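Local coordinates for protein hypothetical aspartyl-tRNA synthetase (PDB 1WYD) that probably attaches aspartate to both tRNA(Asp) and tRNA(Asn), after first activating the amino acid with ATP to form aspartyl-adenylate, at residues H361-L366 and F382-F387; S164-G169 and P328-S333; K192-G197 and Y389-H394; L340-D345 and G356-H361; L184-Q189 and A208-E213. All coordinates share one frame; numbering follows the deposited sequence.

Contact 1. Residues H361-L366 and F382-F387; sequences HKREVL and FFLKWF
Helix 363-371 begins by packing against helix 381-384 and the 3-10 turn behind it, within the class II synthetase domain, with Leu366 reaching from the first helix to the second segment. Its CD1 sits over the face of the Phe387 ring, 3.6 Å from the ring centroid and only 6° off the normal, a CH-pi contact. Chi1 (-84°) sets CG of Leu366 beside the backbone N, and from that branch point CD1 goes to Phe387 and CD2 to Phe383, 4.2 Å from CE2. Behind the branch point, Leu366 CB meets Leu384 CD2 at 3.7 Å. The rim of Phe387 receives a backbone oxygen, with CD2 3.5 Å from His361 O. Arg363 closes the polar flank. Its chain bends at chi3 and lays one face of the guanidinium on Leu384, NH2 lying 3.6 Å from CB, while its nitrogens form salt bridges with Glu381, Asp388 and Glu367. A water donates to Phe387 O at 2.8 Å and accepts weakly from Arg363 N. Farther out, Phe383 meets Phe329 edge-to-face and leans on Leu190 of helix 189-199, and Trp386 packs on Leu194 of that helix and on Val122 of the second subunit.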
# COMPACT_ATOMS: atom_id res chain seq x y z
N HIS B 361 4.01 18.04 20.83
CA HIS B 361 5.15 17.15 21.07
C HIS B 361 5.61 17.12 22.52
O HIS B 361 6.54 16.38 22.87
CB HIS B 361 6.34 17.43 20.12
CG HIS B 361 7.04 18.73 20.38
ND1 HIS B 361 8.01 18.88 21.34
CD2 HIS B 361 6.92 19.94 19.78
CE1 HIS B 361 8.45 20.13 21.34
NE2 HIS B 361 7.80 20.80 20.40
N LYS B 362 4.96 17.90 23.36
CA LYS B 362 5.18 17.81 24.80
C LYS B 362 3.98 17.13 25.46
O LYS B 362 2.83 17.40 25.11
CB LYS B 362 5.41 19.20 25.42
CG LYS B 362 6.72 19.92 25.04
CD LYS B 362 6.51 21.45 24.91
CE LYS B 362 7.78 22.25 24.48
NZ LYS B 362 9.08 21.56 24.79
N ARG B 363 4.27 16.25 26.40
CA ARG B 363 3.25 15.55 27.19
C ARG B 363 2.26 16.52 27.88
O ARG B 363 1.03 16.31 27.83
CB ARG B 363 3.94 14.60 28.19
CG ARG B 363 3.29 14.45 29.57
CD ARG B 363 3.75 13.20 30.34
NE ARG B 363 2.61 12.33 30.62
CZ ARG B 363 2.57 11.03 30.42
NH1 ARG B 363 3.61 10.36 29.95
NH2 ARG B 363 1.45 10.38 30.71
N GLU B 364 2.79 17.59 28.47
CA GLU B 364 1.98 18.59 29.18
C GLU B 364 0.97 19.32 28.28
O GLU B 364 -0.20 19.44 28.63
CB GLU B 364 2.87 19.61 29.92
N VAL B 365 1.41 19.81 27.12
CA VAL B 365 0.46 20.47 26.22
C VAL B 365 -0.57 19.45 25.69
O VAL B 365 -1.76 19.76 25.58
CB VAL B 365 1.14 21.31 25.09
CG1 VAL B 365 2.25 20.56 24.46
CG2 VAL B 365 0.16 21.72 24.02
N LEU B 366 -0.12 18.24 25.37
CA LEU B 366 -1.06 17.18 25.01
C LEU B 366 -2.08 16.94 26.13
O LEU B 366 -3.27 16.83 25.89
CB LEU B 366 -0.34 15.88 24.69
CG LEU B 366 0.21 15.69 23.27
CD1 LEU B 366 1.19 14.54 23.26
CD2 LEU B 366 -0.88 15.47 22.24
N PHE B 382 -1.69 5.37 26.55
CA PHE B 382 -1.17 4.69 25.36
C PHE B 382 -0.65 5.65 24.27
O PHE B 382 0.19 5.27 23.44
CB PHE B 382 -2.23 3.75 24.78
CG PHE B 382 -3.30 4.46 23.99
CD1 PHE B 382 -4.36 5.11 24.65
CD2 PHE B 382 -3.25 4.49 22.60
CE1 PHE B 382 -5.35 5.77 23.94
CE2 PHE B 382 -4.25 5.14 21.87
CZ PHE B 382 -5.31 5.79 22.54
N PHE B 383 -1.14 6.89 24.29
CA PHE B 383 -0.70 7.92 23.35
C PHE B 383 0.32 8.87 24.00
O PHE B 383 1.32 9.23 23.39
CB PHE B 383 -1.93 8.69 22.85
CG PHE B 383 -1.69 9.60 21.66
CD1 PHE B 383 -2.34 9.34 20.44
CD2 PHE B 383 -0.90 10.74 21.77
CE1 PHE B 383 -2.17 10.18 19.32
CE2 PHE B 383 -0.71 11.59 20.68
CZ PHE B 383 -1.35 11.31 19.45
N LEU B 384 0.05 9.27 25.23
CA LEU B 384 0.90 10.19 25.97
C LEU B 384 2.32 9.71 26.27
O LEU B 384 3.28 10.48 26.14
CB LEU B 384 0.22 10.57 27.28
CG LEU B 384 -1.10 11.31 27.12
CD1 LEU B 384 -1.79 11.33 28.49
CD2 LEU B 384 -0.86 12.71 26.58
N LYS B 385 2.44 8.43 26.63
CA LYS B 385 3.70 7.87 27.14
C LYS B 385 4.90 8.08 26.24
O LYS B 385 6.01 8.31 26.74
CB LYS B 385 3.57 6.35 27.39
CG LYS B 385 3.41 5.54 26.12
CD LYS B 385 4.06 4.17 26.25
CE LYS B 385 3.02 3.11 26.55
NZ LYS B 385 3.67 1.78 26.46
N TRP B 386 4.69 7.96 24.93
CA TRP B 386 5.77 8.00 23.96
C TRP B 386 6.48 9.34 23.97
O TRP B 386 7.67 9.40 23.69
CB TRP B 386 5.26 7.69 22.56
CG TRP B 386 4.45 6.46 22.50
CD1 TRP B 386 3.10 6.36 22.35
CD2 TRP B 386 4.95 5.11 22.60
NE1 TRP B 386 2.72 5.04 22.35
CE2 TRP B 386 3.83 4.25 22.50
CE3 TRP B 386 6.22 4.55 22.76
CZ2 TRP B 386 3.95 2.87 22.57
CZ3 TRP B 386 6.34 3.16 22.84
CH2 TRP B 386 5.21 2.33 22.73
N PHE B 387 5.75 10.39 24.35
CA PHE B 387 6.26 11.77 24.41
C PHE B 387 7.13 12.11 25.63
O PHE B 387 7.62 13.23 25.75
CB PHE B 387 5.10 12.78 24.28
CG PHE B 387 4.38 12.68 22.97
CD1 PHE B 387 3.49 11.65 22.73
CD2 PHE B 387 4.63 13.59 21.95
CE1 PHE B 387 2.86 11.52 21.52
CE2 PHE B 387 3.98 13.48 20.74
CZ PHE B 387 3.11 12.42 20.53
O HOH W 1 8.35 14.56 23.46
O HOH W 2 7.47 15.71 27.04

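Contact 2. Residues S164-G169 and P328-S333; sequences SATEGG and PFYTKS
Glu167 and Tyr330 supply the hydrogen bond across these two loops. Tyr330 OH donates to Glu167 OE2 at 2.9 Å, arriving from well above the carboxylate plane (62° out of it), while OE2 itself lies at the edge of the phenol ring, near its plane. The two flat groups are turned 73° against each other, and the bond comes with a lateral contact in which Glu167 CG rests 3.9 Å from Tyr330 CE2. A bend at chi2 (148°) steers the carboxylate to this spot.

The apolar contact is Thr166 CG2 with Tyr330 CE2, at 4.1 Å. Two further approaches set C-H groups beside oxygens: Pro328 CG lies 3.8 Å from Glu167 OE1, and at the rim of Phe329, CE2 is 3.4 Å from Thr166 O, which lies near the ring plane.

Backbone geometry presents these groups together. Pro328 to Thr331 form a type I turn, closed by Thr331 N to Pro328 O at 3.3 Å, and within it Pro328 CB lies over the centre of the Tyr330 ring. Glu167 is predicted to bind aspartate, so the tyrosine would be a second-shell partner that helps to orient its carboxylate. An alanine in place of Glu167 would remove the carboxylate and is likely to leave Tyr330 OH without this acceptor.

Around the contact, Phe329 packs on Leu366 and Leu370 of helix 363-371, and Tyr330 lies against Gln189 and Glu193 of helix 189-199.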
# COMPACT_ATOMS: atom_id res chain seq x y z
N SER B 164 -7.77 0.74 21.70
CA SER B 164 -8.75 1.78 21.98
C SER B 164 -8.57 2.92 21.01
O SER B 164 -7.51 3.05 20.42
CB SER B 164 -8.65 2.27 23.43
OG SER B 164 -7.35 2.77 23.73
N ALA B 165 -9.60 3.73 20.84
CA ALA B 165 -9.62 4.81 19.86
C ALA B 165 -8.70 5.95 20.24
O ALA B 165 -8.44 6.20 21.43
CB ALA B 165 -11.05 5.34 19.73
N THR B 166 -8.23 6.69 19.23
CA THR B 166 -7.34 7.82 19.46
C THR B 166 -8.16 9.08 19.73
O THR B 166 -7.78 9.91 20.56
CB THR B 166 -6.38 7.96 18.28
OG1 THR B 166 -5.30 7.04 18.47
CG2 THR B 166 -5.70 9.36 18.23
N GLU B 167 -9.28 9.21 19.04
CA GLU B 167 -10.22 10.29 19.32
C GLU B 167 -11.60 9.73 19.71
O GLU B 167 -12.34 9.26 18.85
CB GLU B 167 -10.35 11.24 18.13
CG GLU B 167 -9.02 11.71 17.51
CD GLU B 167 -9.14 11.94 16.01
OE1 GLU B 167 -10.10 12.62 15.60
OE2 GLU B 167 -8.28 11.45 15.24
N GLY B 168 -11.92 9.77 21.02
CA GLY B 168 -13.22 9.37 21.57
C GLY B 168 -14.35 10.16 20.94
O GLY B 168 -14.22 11.37 20.74
N GLY B 169 -15.46 9.49 20.61
CA GLY B 169 -16.50 10.09 19.78
C GLY B 169 -16.53 9.49 18.37
O GLY B 169 -17.60 9.36 17.75
N PRO B 328 -8.44 17.86 16.77
CA PRO B 328 -7.96 16.93 17.79
C PRO B 328 -7.04 17.53 18.85
O PRO B 328 -6.48 18.61 18.67
CB PRO B 328 -7.21 15.89 16.96
CG PRO B 328 -8.01 15.84 15.72
CD PRO B 328 -8.27 17.30 15.41
N PHE B 329 -6.90 16.81 19.96
CA PHE B 329 -5.98 17.19 21.03
C PHE B 329 -4.53 17.15 20.56
O PHE B 329 -3.65 17.73 21.20
CB PHE B 329 -6.15 16.22 22.21
CG PHE B 329 -5.57 14.84 21.96
CD1 PHE B 329 -4.30 14.50 22.43
CD2 PHE B 329 -6.30 13.88 21.26
CE1 PHE B 329 -3.75 13.22 22.19
CE2 PHE B 329 -5.75 12.59 21.02
CZ PHE B 329 -4.48 12.26 21.49
N TYR B 330 -4.26 16.41 19.50
CA TYR B 330 -2.88 16.21 19.07
C TYR B 330 -2.40 17.35 18.16
O TYR B 330 -1.24 17.37 17.75
CB TYR B 330 -2.63 14.80 18.44
CG TYR B 330 -3.60 14.39 17.35
CD1 TYR B 330 -3.50 14.92 16.09
CD2 TYR B 330 -4.59 13.43 17.59
CE1 TYR B 330 -4.38 14.56 15.08
CE2 TYR B 330 -5.48 13.05 16.57
CZ TYR B 330 -5.36 13.63 15.32
OH TYR B 330 -6.22 13.28 14.31
N THR B 331 -3.30 18.30 17.86
CA THR B 331 -3.02 19.43 16.96
C THR B 331 -2.48 20.66 17.72
O THR B 331 -3.07 21.12 18.67
CB THR B 331 -4.30 19.71 16.10
OG1 THR B 331 -4.15 19.09 14.82
CG2 THR B 331 -4.48 21.17 15.74
N LYS B 332 -1.32 21.17 17.31
CA LYS B 332 -0.70 22.36 17.94
C LYS B 332 -1.58 23.60 17.78
O LYS B 332 -2.16 23.81 16.71
CB LYS B 332 0.70 22.61 17.39
CG LYS B 332 1.41 23.80 18.00
CD LYS B 332 2.92 23.58 18.15
CE LYS B 332 3.66 24.93 18.30
NZ LYS B 332 5.05 24.87 17.77
N SER B 333 -1.74 24.37 18.85
CA SER B 333 -2.53 25.61 18.82
C SER B 333 -1.63 26.72 18.32
O SER B 333 -0.41 26.57 18.29
CB SER B 333 -3.02 25.95 20.22
OG SER B 333 -3.92 24.96 20.69

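Contact 3. Residues K192-G197 and Y389-H394; sequences KELMAG and YGMPPH
Two torsions bring His394 and Glu193 together. His394 places CG between its backbone N and carbonyl carbon (chi1 56°), turning the imidazole toward helix 189-199, and Glu193 answers with CG anti to its carbonyl carbon (chi1 -61°) and a chain extended beyond CG that carries its carboxylate to the edge of the ring. The result is a His-carboxylate hydrogen bond from NE2 to OE1. It is nearly straight, but its modelled length of 2.4 Å between His394 NE2 and Glu193 OE1 is so short that the exact value is doubtful. The carboxylate is turned 49° from the ring plane.

The other ring nitrogen is used as well, since His394 ND1 donates to Pro392 O at 2.8 Å. Bonded on both sides, the imidazole has its rotation fixed.

Met391 leads the nonpolar packing. Folded at chi2 and chi3, it curls its methyl back onto the helix, with CE 3.3 Å from Glu193 O and 4.3 Å from Leu194 CD2. Its sulfur passes Gly197, the SD to CA distance being 4.1 Å, and Pro392 CD lies 3.9 Å from the same CA. A beta carbon on Gly197 would run into Met391 SD, which makes this glycine the point where loop and helix can draw close.

Glu193 OE2 accepts from Gln189 one turn back along the helix, and both Glu193 and His394 touch Glu229 of strand 222-231 and Arg359. Arg126 of the second subunit bridges the helix carbonyl of Gly197 and the loop carbonyls of Tyr389 and Gly390. The loop then leads into strand 394-400.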
# COMPACT_ATOMS: atom_id res chain seq x y z
N LYS B 192 2.09 6.83 12.91
CA LYS B 192 2.93 7.52 11.94
C LYS B 192 3.68 8.63 12.64
O LYS B 192 4.83 8.92 12.31
CB LYS B 192 2.13 8.00 10.71
CG LYS B 192 1.12 9.06 11.00
CD LYS B 192 0.23 9.34 9.80
CE LYS B 192 -0.57 10.63 10.06
NZ LYS B 192 -1.47 11.02 8.97
N GLU B 193 3.07 9.23 13.67
CA GLU B 193 3.78 10.18 14.51
C GLU B 193 4.94 9.48 15.17
O GLU B 193 6.06 9.99 15.16
CB GLU B 193 2.86 10.78 15.57
CG GLU B 193 1.68 11.55 15.00
CD GLU B 193 1.05 12.50 16.01
OE1 GLU B 193 1.80 13.24 16.70
OE2 GLU B 193 -0.20 12.55 16.08
N LEU B 194 4.67 8.29 15.71
CA LEU B 194 5.68 7.48 16.37
C LEU B 194 6.84 7.17 15.44
O LEU B 194 8.01 7.29 15.84
CB LEU B 194 5.08 6.15 16.89
CG LEU B 194 4.07 6.26 18.04
CD1 LEU B 194 3.90 4.92 18.72
CD2 LEU B 194 4.44 7.34 19.06
N MET B 195 6.51 6.72 14.23
CA MET B 195 7.51 6.34 13.25
C MET B 195 8.20 7.58 12.71
O MET B 195 9.33 7.50 12.26
CB MET B 195 6.90 5.56 12.09
CG MET B 195 6.32 4.23 12.47
SD MET B 195 7.56 3.09 12.98
CE MET B 195 8.23 2.64 11.42
N ALA B 196 7.53 8.74 12.75
CA ALA B 196 8.22 9.98 12.43
C ALA B 196 9.24 10.26 13.54
O ALA B 196 10.26 10.95 13.32
CB ALA B 196 7.25 11.10 12.29
N GLY B 197 8.98 9.72 14.74
CA GLY B 197 9.80 10.02 15.90
C GLY B 197 11.01 9.11 15.93
O GLY B 197 11.80 9.17 16.85
N TYR B 389 9.92 10.60 25.91
CA TYR B 389 11.26 10.25 25.47
C TYR B 389 11.68 10.85 24.13
O TYR B 389 12.12 10.14 23.22
CB TYR B 389 11.45 8.74 25.52
CG TYR B 389 11.20 8.17 26.90
CD1 TYR B 389 10.17 7.25 27.12
CD2 TYR B 389 11.98 8.55 28.00
CE1 TYR B 389 9.94 6.72 28.37
CE2 TYR B 389 11.75 8.06 29.26
CZ TYR B 389 10.73 7.13 29.45
OH TYR B 389 10.48 6.60 30.72
N GLY B 390 11.58 12.18 24.05
CA GLY B 390 12.07 12.96 22.93
C GLY B 390 11.26 12.86 21.65
O GLY B 390 11.77 12.44 20.62
N MET B 391 9.99 13.23 21.69
CA MET B 391 9.28 13.30 20.42
C MET B 391 9.64 14.64 19.79
O MET B 391 9.60 15.65 20.49
CB MET B 391 7.76 13.15 20.60
CG MET B 391 7.28 11.72 20.78
SD MET B 391 7.69 10.61 19.41
CE MET B 391 6.40 11.09 18.26
N PRO B 392 10.00 14.68 18.51
CA PRO B 392 10.37 15.95 17.88
C PRO B 392 9.13 16.73 17.44
O PRO B 392 8.02 16.17 17.42
CB PRO B 392 11.14 15.48 16.64
CG PRO B 392 10.46 14.23 16.23
CD PRO B 392 10.07 13.56 17.55
N PRO B 393 9.30 17.99 17.06
CA PRO B 393 8.21 18.71 16.42
C PRO B 393 7.97 18.02 15.10
O PRO B 393 8.91 17.69 14.37
CB PRO B 393 8.78 20.10 16.21
CG PRO B 393 9.93 20.18 17.17
CD PRO B 393 10.52 18.82 17.14
N HIS B 394 6.71 17.77 14.81
CA HIS B 394 6.37 17.13 13.56
C HIS B 394 5.03 17.66 13.05
O HIS B 394 4.36 18.42 13.74
CB HIS B 394 6.35 15.60 13.72
CG HIS B 394 5.45 15.11 14.80
ND1 HIS B 394 5.68 15.38 16.14
CD2 HIS B 394 4.33 14.35 14.76
CE1 HIS B 394 4.73 14.80 16.86
NE2 HIS B 394 3.90 14.17 16.04

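Contact 4. Residues L340-D345 and G356-H361; sequences LSESFD and GSTRNH
Phe344 and Gly356 form the tightly packed end of this strand pairing. As an antiparallel hydrogen-bonded pair they exchange two backbone bonds, Phe344 N to Gly356 O at 3.0 Å and Gly356 N to Phe344 O at 3.1 Å. With CG set between the backbone N and the carbonyl carbon (chi1 72°), the phenyl ring folds back over the neighbouring strand, and Gly356 N lies above its centre; Phe344 CE1 comes within 3.5 Å of Gly356 CA. Any side chain on Gly356 would collide with that ring. Next along, Ser343 and Ser357 make the non-hydrogen-bonded pair, their CA atoms 4.1 Å apart.

The other end is the looser one, partly exposed at Glu342. Thr358 N still donates to Glu342 O at 3.0 Å, but Thr358 OG1 also donates to Glu342 OE1 at 2.8 Å, meeting the carboxylate oxygen on its anti side, and is hydrogen-bonded to Tyr235 N. The same strand turns Ser357 OG to Arg359, whose NH1 donates to it at 2.8 Å; this hydroxyl is bonded to Thr331 as well.

The segments are strands of one beta hairpin, running 167° apart in direction, in the largely antiparallel sheet characteristic of class II synthetase catalytic domains. Arg359, just past the second strand and salt-bridged to Glu229, is predicted to bind aspartate, so the hairpin probably places it at the active site.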
# COMPACT_ATOMS: atom_id res chain seq x y z
N LEU B 340 -7.17 29.57 17.94
CA LEU B 340 -6.94 29.03 16.60
C LEU B 340 -5.94 27.85 16.62
O LEU B 340 -5.26 27.60 17.62
CB LEU B 340 -6.43 30.14 15.66
CG LEU B 340 -7.36 31.30 15.28
CD1 LEU B 340 -6.70 32.21 14.25
CD2 LEU B 340 -8.74 30.82 14.79
N SER B 341 -5.83 27.13 15.51
CA SER B 341 -4.93 25.98 15.48
C SER B 341 -4.13 25.94 14.21
O SER B 341 -4.54 26.47 13.19
CB SER B 341 -5.73 24.69 15.65
OG SER B 341 -6.60 24.52 14.56
N GLU B 342 -2.97 25.31 14.28
CA GLU B 342 -2.12 25.19 13.12
C GLU B 342 -2.58 24.01 12.25
O GLU B 342 -1.90 23.01 12.13
CB GLU B 342 -0.64 25.08 13.54
CG GLU B 342 0.00 26.41 13.93
CD GLU B 342 1.53 26.35 14.13
OE1 GLU B 342 2.23 25.51 13.50
OE2 GLU B 342 2.03 27.17 14.92
N SER B 343 -3.73 24.17 11.62
CA SER B 343 -4.34 23.10 10.84
C SER B 343 -4.77 23.59 9.50
O SER B 343 -4.86 24.79 9.28
CB SER B 343 -5.56 22.58 11.57
OG SER B 343 -6.42 23.66 11.89
N PHE B 344 -5.04 22.64 8.60
CA PHE B 344 -5.59 22.94 7.28
C PHE B 344 -6.50 21.85 6.78
O PHE B 344 -6.31 20.69 7.08
CB PHE B 344 -4.46 23.18 6.29
CG PHE B 344 -3.70 21.94 5.88
CD1 PHE B 344 -2.64 21.48 6.64
CD2 PHE B 344 -4.04 21.25 4.73
CE1 PHE B 344 -1.93 20.35 6.29
CE2 PHE B 344 -3.33 20.12 4.35
CZ PHE B 344 -2.27 19.66 5.14
N ASP B 345 -7.50 22.24 6.00
CA ASP B 345 -8.16 21.31 5.07
C ASP B 345 -7.79 21.72 3.65
O ASP B 345 -7.67 22.92 3.38
CB ASP B 345 -9.67 21.34 5.25
CG ASP B 345 -10.11 20.84 6.62
OD1 ASP B 345 -9.24 20.59 7.46
OD2 ASP B 345 -11.28 20.70 6.96
N GLY B 356 -4.69 18.09 7.51
CA GLY B 356 -3.49 17.93 8.32
C GLY B 356 -3.20 19.05 9.32
O GLY B 356 -4.00 19.99 9.48
N SER B 357 -2.05 18.96 10.00
CA SER B 357 -1.67 19.98 10.99
C SER B 357 -0.25 19.89 11.52
O SER B 357 0.51 19.00 11.18
CB SER B 357 -2.60 19.92 12.20
OG SER B 357 -2.32 18.77 12.98
N THR B 358 0.09 20.84 12.38
CA THR B 358 1.29 20.76 13.17
C THR B 358 0.82 20.08 14.42
O THR B 358 -0.26 20.38 14.92
CB THR B 358 1.78 22.16 13.53
OG1 THR B 358 1.89 22.95 12.33
CG2 THR B 358 3.21 22.09 14.07
N ARG B 359 1.63 19.18 14.95
CA ARG B 359 1.17 18.39 16.10
C ARG B 359 1.79 18.93 17.38
O ARG B 359 2.77 19.68 17.34
CB ARG B 359 1.53 16.92 15.92
CG ARG B 359 1.48 16.45 14.48
CD ARG B 359 0.11 16.48 13.82
NE ARG B 359 0.06 15.53 12.72
CZ ARG B 359 -0.95 15.38 11.88
NH1 ARG B 359 -2.02 16.14 11.97
NH2 ARG B 359 -0.87 14.47 10.91
N ASN B 360 1.23 18.55 18.51
CA ASN B 360 1.91 18.74 19.78
C ASN B 360 3.06 17.74 19.94
O ASN B 360 3.10 16.75 19.25
CB ASN B 360 0.90 18.66 20.92
CG ASN B 360 -0.11 19.79 20.89
OD1 ASN B 360 -1.30 19.59 21.17
ND2 ASN B 360 0.36 21.00 20.51
N HIS B 361 4.01 18.04 20.83
CA HIS B 361 5.15 17.15 21.07
C HIS B 361 5.61 17.12 22.52
O HIS B 361 6.54 16.38 22.87
CB HIS B 361 6.34 17.43 20.12
CG HIS B 361 7.04 18.73 20.38
ND1 HIS B 361 8.01 18.88 21.34
CD2 HIS B 361 6.92 19.94 19.78
CE1 HIS B 361 8.45 20.13 21.34
NE2 HIS B 361 7.80 20.80 20.40

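Contact 5. Residues L184-Q189 and A208-E213; sequences LAQSPQ and AWRAEE
Arg210 grips Gln186 side-on, with two nitrogens meeting one oxygen. NE donates to OE1 nearly straight (163°) at a modelled 2.5 Å, a length too short to be trusted exactly, while NH2 donates to the same OE1 at 3.0 Å along a lone pair. Gln186 OE1 lies in the guanidinium plane, yet NE stands above the amide plane, with the two flat groups turned 55° apart. The glutamine reaches there with an extended chain that runs alongside the arginine. On the far edge, Arg210 NH1 forms a salt bridge with Glu212; NH1 points straight at OE1, while its 2.9 Å bond to OE2 is bent and weak. The guanidinium is so held from both sides.

The backbones add a single bond, Trp209 N to Ala185 O at 3.1 Å, and a water donates to Leu184 O and weakly to Trp209 O.

Outward lies the packing. Leu184 CD1 sits over the five-membered ring of Trp209, 3.4 Å from its centroid and 18° off the normal, a close CH-pi contact, with CD2 3.6 Å from CZ3 over the six-membered part. Ala208 CB fits against Gln186 O at 3.4 Å. Trp209 NE1 is bonded to Glu222, and Lys160 of the second subunit packs on the indole.

A leucine in place of Arg210 would probably leave Gln186 OE1 without both its donors and Glu212 without its charge partner. The amide orients one edge while Glu212 pairs with the other and probably balances part of the charge, consistent with the predicted role of Arg210 in binding aspartate and ATP, as with the motif 2 arginine of class II synthetases.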
# COMPACT_ATOMS: atom_id res chain seq x y z
N LEU B 184 -11.07 -1.62 14.49
CA LEU B 184 -10.44 -1.29 13.27
C LEU B 184 -10.03 0.23 13.31
O LEU B 184 -10.86 1.14 13.57
CB LEU B 184 -11.43 -1.56 12.12
CG LEU B 184 -11.53 -2.95 11.50
CD1 LEU B 184 -12.24 -2.91 10.14
CD2 LEU B 184 -10.16 -3.58 11.33
N ALA B 185 -8.75 0.47 13.07
CA ALA B 185 -8.22 1.84 13.06
C ALA B 185 -8.94 2.75 12.08
O ALA B 185 -9.33 2.31 11.02
CB ALA B 185 -6.73 1.80 12.75
N GLN B 186 -9.08 4.03 12.40
CA GLN B 186 -9.62 4.98 11.40
C GLN B 186 -8.53 5.74 10.66
O GLN B 186 -8.80 6.50 9.74
CB GLN B 186 -10.62 5.96 12.02
CG GLN B 186 -9.94 7.04 12.85
CD GLN B 186 -10.90 8.10 13.30
OE1 GLN B 186 -11.78 8.51 12.55
NE2 GLN B 186 -10.75 8.54 14.54
N SER B 187 -7.29 5.59 11.09
CA SER B 187 -6.22 6.37 10.48
C SER B 187 -4.96 5.87 11.15
O SER B 187 -5.06 5.30 12.22
CB SER B 187 -6.45 7.85 10.74
OG SER B 187 -5.56 8.37 11.71
N PRO B 188 -3.79 6.01 10.53
CA PRO B 188 -2.57 5.57 11.20
C PRO B 188 -2.06 6.57 12.24
O PRO B 188 -1.02 6.27 12.86
CB PRO B 188 -1.59 5.40 10.04
CG PRO B 188 -2.07 6.30 9.01
CD PRO B 188 -3.52 6.58 9.20
N GLN B 189 -2.80 7.68 12.44
CA GLN B 189 -2.41 8.85 13.25
C GLN B 189 -1.29 8.67 14.28
O GLN B 189 -0.20 9.24 14.11
CB GLN B 189 -3.62 9.51 13.92
CG GLN B 189 -3.33 10.91 14.46
CD GLN B 189 -2.78 11.85 13.38
OE1 GLN B 189 -3.41 12.00 12.33
NE2 GLN B 189 -1.60 12.46 13.62
N ALA B 208 -8.33 2.19 5.93
CA ALA B 208 -8.87 2.56 7.23
C ALA B 208 -10.43 2.38 7.28
O ALA B 208 -11.11 2.05 6.29
CB ALA B 208 -8.50 3.98 7.55
N TRP B 209 -11.02 2.60 8.45
CA TRP B 209 -12.45 2.31 8.57
C TRP B 209 -13.19 3.18 9.56
O TRP B 209 -12.67 3.55 10.61
CB TRP B 209 -12.64 0.86 8.96
CG TRP B 209 -12.04 -0.18 8.03
CD1 TRP B 209 -12.67 -0.80 6.99
CD2 TRP B 209 -10.78 -0.81 8.16
NE1 TRP B 209 -11.86 -1.77 6.45
CE2 TRP B 209 -10.68 -1.78 7.15
CE3 TRP B 209 -9.70 -0.64 9.04
CZ2 TRP B 209 -9.53 -2.57 6.97
CZ3 TRP B 209 -8.57 -1.43 8.86
CH2 TRP B 209 -8.50 -2.40 7.85
N ARG B 210 -14.43 3.50 9.22
CA ARG B 210 -15.27 4.29 10.13
C ARG B 210 -16.65 3.70 10.22
O ARG B 210 -17.22 3.30 9.19
CB ARG B 210 -15.34 5.74 9.66
CG ARG B 210 -14.44 6.62 10.44
CD ARG B 210 -15.03 7.13 11.79
NE ARG B 210 -14.29 8.31 12.25
CZ ARG B 210 -14.82 9.48 12.62
NH1 ARG B 210 -16.13 9.68 12.62
NH2 ARG B 210 -14.01 10.45 13.00
N ALA B 211 -17.21 3.64 11.42
CA ALA B 211 -18.50 2.95 11.60
C ALA B 211 -19.80 3.78 11.63
O ALA B 211 -20.82 3.27 12.07
CB ALA B 211 -18.44 2.04 12.80
N GLU B 212 -19.79 5.03 11.17
CA GLU B 212 -21.02 5.84 11.24
C GLU B 212 -21.98 5.44 10.16
O GLU B 212 -21.60 4.81 9.17
CB GLU B 212 -20.74 7.34 11.09
CG GLU B 212 -20.24 8.01 12.35
CD GLU B 212 -18.74 7.80 12.55
OE1 GLU B 212 -18.05 7.38 11.59
OE2 GLU B 212 -18.23 8.07 13.68
N GLU B 213 -23.23 5.86 10.34
CA GLU B 213 -24.26 5.61 9.34
C GLU B 213 -24.60 6.83 8.45
O GLU B 213 -25.64 6.84 7.78
CB GLU B 213 -25.46 4.92 10.01
CG GLU B 213 -25.10 3.49 10.42
CD GLU B 213 -26.04 2.85 11.43
OE1 GLU B 213 -27.25 2.69 11.13
OE2 GLU B 213 -25.53 2.44 12.52
O HOH W 3 -13.08 1.30 12.48

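How the contacts relate
All five contacts lie in the class II catalytic domain, at or near the predicted aspartate pocket. Contact 1 stands about 11 Å and 10 Å, centre to centre, from contacts 2 and 3, and shares His361 with contact 4. Contact 2 joins contact 4 through a probable hydrogen bond of 2.7 Å from Lys332 N to Thr358 O, and contact 3 joins contact 4 where Arg359 N meets His394 O at 3.1 Å. Contact 5 approaches contact 2 with Gln189 CG 3.5 Å from Tyr330 CZ. Glu167, Arg210 and Arg359, in contacts 2, 5 and 4, are probably set around one site, while contacts 1, 3 and 5 also reach the second subunit.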